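Local coordinates for protein A49R (Vaccinia virus, PDB 4D5R) that inhibits host NF-kappa-B activation by binding the host protein BTRC, which diminishes ubiquitination of NF-kappa-B inhibitor alpha and keeps p65 in the cytoplasm, at residues S15-V20 against I51-T56. Sequence-based numbering, arbitrary orientation.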
loop_
_atom_site.group_PDB
_atom_site.type_symbol
_atom_site.label_atom_id
_atom_site.label_comp_id
_atom_site.label_asym_id
_atom_site.label_seq_id
_atom_site.Cartn_x
_atom_site.Cartn_y
_atom_site.Cartn_z
ATOM N N SER A 15 2.246 -15.872 -5.901
ATOM C CA SER A 15 3.711 -15.888 -6.098
ATOM C C SER A 15 4.378 -14.731 -5.465
ATOM O O SER A 15 5.416 -14.862 -4.828
ATOM C CB SER A 15 4.112 -15.904 -7.564
ATOM O OG SER A 15 3.545 -17.033 -8.237
ATOM N N ILE A 16 3.808 -13.557 -5.609
ATOM C CA ILE A 16 4.477 -12.376 -5.009
ATOM C C ILE A 16 4.429 -12.402 -3.473
ATOM O O ILE A 16 5.406 -11.998 -2.830
ATOM C CB ILE A 16 3.934 -11.060 -5.602
ATOM C CG1 ILE A 16 4.929 -9.892 -5.361
ATOM C CG2 ILE A 16 2.575 -10.702 -5.023
ATOM C CD1 ILE A 16 6.213 -9.985 -6.196
ATOM N N SER A 17 3.342 -12.921 -2.888
ATOM C CA SER A 17 3.249 -13.085 -1.428
ATOM C C SER A 17 4.316 -14.074 -0.862
ATOM O O SER A 17 4.947 -13.795 0.185
ATOM C CB SER A 17 1.822 -13.517 -1.054
ATOM O OG SER A 17 0.932 -12.413 -1.263
ATOM N N GLN A 18 4.584 -15.148 -1.604
ATOM C CA GLN A 18 5.755 -16.080 -1.293
ATOM C C GLN A 18 7.117 -15.381 -1.404
ATOM O O GLN A 18 7.935 -15.460 -0.507
ATOM C CB GLN A 18 5.783 -17.286 -2.188
ATOM C CG GLN A 18 4.550 -18.135 -2.054
ATOM C CD GLN A 18 4.505 -18.937 -0.777
ATOM O OE1 GLN A 18 5.530 -19.184 -0.117
ATOM N NE2 GLN A 18 3.304 -19.352 -0.406
ATOM N N LEU A 19 7.328 -14.587 -2.448
ATOM C CA LEU A 19 8.547 -13.763 -2.523
ATOM C C LEU A 19 8.719 -12.770 -1.385
ATOM O O LEU A 19 9.857 -12.541 -0.894
ATOM C CB LEU A 19 8.595 -12.993 -3.873
ATOM C CG LEU A 19 9.950 -12.393 -4.246
ATOM C CD1 LEU A 19 11.005 -13.482 -4.349
ATOM C CD2 LEU A 19 9.905 -11.588 -5.542
ATOM N N VAL A 20 7.616 -12.108 -0.999
ATOM C CA VAL A 20 7.661 -11.192 0.124
ATOM C C VAL A 20 8.222 -11.934 1.350
ATOM O O VAL A 20 9.156 -11.483 1.966
ATOM C CB VAL A 20 6.272 -10.512 0.467
ATOM C CG1 VAL A 20 6.295 -9.796 1.810
ATOM C CG2 VAL A 20 5.800 -9.525 -0.610
ATOM N N ILE A 51 6.411 -3.895 -2.396
ATOM C CA ILE A 51 5.849 -2.859 -3.319
ATOM C C ILE A 51 5.131 -3.476 -4.513
ATOM O O ILE A 51 4.004 -3.099 -4.855
ATOM C CB ILE A 51 6.922 -1.840 -3.752
ATOM C CG1 ILE A 51 7.595 -1.134 -2.529
ATOM C CG2 ILE A 51 6.315 -0.775 -4.672
ATOM C CD1 ILE A 51 6.684 -0.485 -1.481
ATOM N N SER A 52 5.756 -4.488 -5.109
ATOM C CA SER A 52 5.146 -5.219 -6.191
ATOM C C SER A 52 3.834 -5.810 -5.701
ATOM O O SER A 52 2.859 -5.762 -6.401
ATOM C CB SER A 52 6.140 -6.291 -6.676
ATOM O OG SER A 52 5.587 -7.027 -7.729
ATOM N N PHE A 53 3.800 -6.266 -4.465
ATOM C CA PHE A 53 2.562 -6.752 -3.885
ATOM C C PHE A 53 1.501 -5.640 -3.806
ATOM O O PHE A 53 0.329 -5.834 -4.184
ATOM C CB PHE A 53 2.839 -7.294 -2.459
ATOM C CG PHE A 53 1.616 -7.646 -1.719
ATOM C CD1 PHE A 53 0.948 -8.853 -1.983
ATOM C CD2 PHE A 53 1.090 -6.785 -0.774
ATOM C CE1 PHE A 53 -0.209 -9.201 -1.292
ATOM C CE2 PHE A 53 -0.079 -7.116 -0.109
ATOM C CZ PHE A 53 -0.728 -8.335 -0.347
ATOM N N LEU A 54 1.903 -4.497 -3.254
ATOM C CA LEU A 54 1.012 -3.328 -3.161
ATOM C C LEU A 54 0.559 -2.851 -4.557
ATOM O O LEU A 54 -0.581 -2.540 -4.779
ATOM C CB LEU A 54 1.758 -2.161 -2.477
ATOM C CG LEU A 54 2.058 -2.287 -0.993
ATOM C CD1 LEU A 54 2.959 -1.135 -0.556
ATOM C CD2 LEU A 54 0.733 -2.286 -0.231
ATOM N N ASP A 55 1.482 -2.771 -5.494
ATOM C CA ASP A 55 1.138 -2.421 -6.826
ATOM C C ASP A 55 0.082 -3.372 -7.439
ATOM O O ASP A 55 -0.923 -2.952 -8.021
ATOM C CB ASP A 55 2.386 -2.441 -7.671
ATOM C CG ASP A 55 2.111 -1.998 -9.063
ATOM O OD1 ASP A 55 2.125 -0.757 -9.272
ATOM O OD2 ASP A 55 1.898 -2.849 -9.932
ATOM N N THR A 56 0.328 -4.660 -7.301
ATOM C CA THR A 56 -0.591 -5.645 -7.817
ATOM C C THR A 56 -1.935 -5.531 -7.156
ATOM O O THR A 56 -2.957 -5.475 -7.879
ATOM C CB THR A 56 0.035 -7.031 -7.726
ATOM O OG1 THR A 56 1.144 -7.050 -8.643
ATOM C CG2 THR A 56 -0.980 -8.130 -8.085
#
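The Ile16 side chain leaves its helix in the direction of the facing helix and splits its two branches between Ser52 and Phe53. Its CG2 methyl meets the edge of the Phe53 ring, nearly in the ring plane, 3.9 Å from Phe53 CD1. The CG1 branch lies against Ser52. It is anti to the backbone N (chi1 -160°), which puts Ile16 CD1 3.4 Å from Ser52 OG. Ser52 CB also packs on Ile16 CD1, at 3.7 Å. The alpha carbons of Ile16 and Phe53 are 6.0 Å apart, the nearest CA pair. This is antiparallel helix packing within an all-helical fold, consistent with the related Bcl-2-like family: segments 15-20 and 51-56, on helices 9-23 and 49-61, run at 154°, with axes 9.4 Å apart. The Phe53 ring extends beside helix 9-23, with CG anti to the backbone N (chi1 172°). Ser17 OG approaches this ring obliquely, 3.4 Å from Phe53 CE1. That hydroxyl is hydrogen-bonded to Leu13 O, one turn back in its own helix. One turn on, Val20 crosses Phe53 at about a right angle, with Val20 CG2 4.1 Å from Phe53 CB. Ile139 of helix 132-151 touches both Val20 and Phe53, bringing a third helix to this buried side.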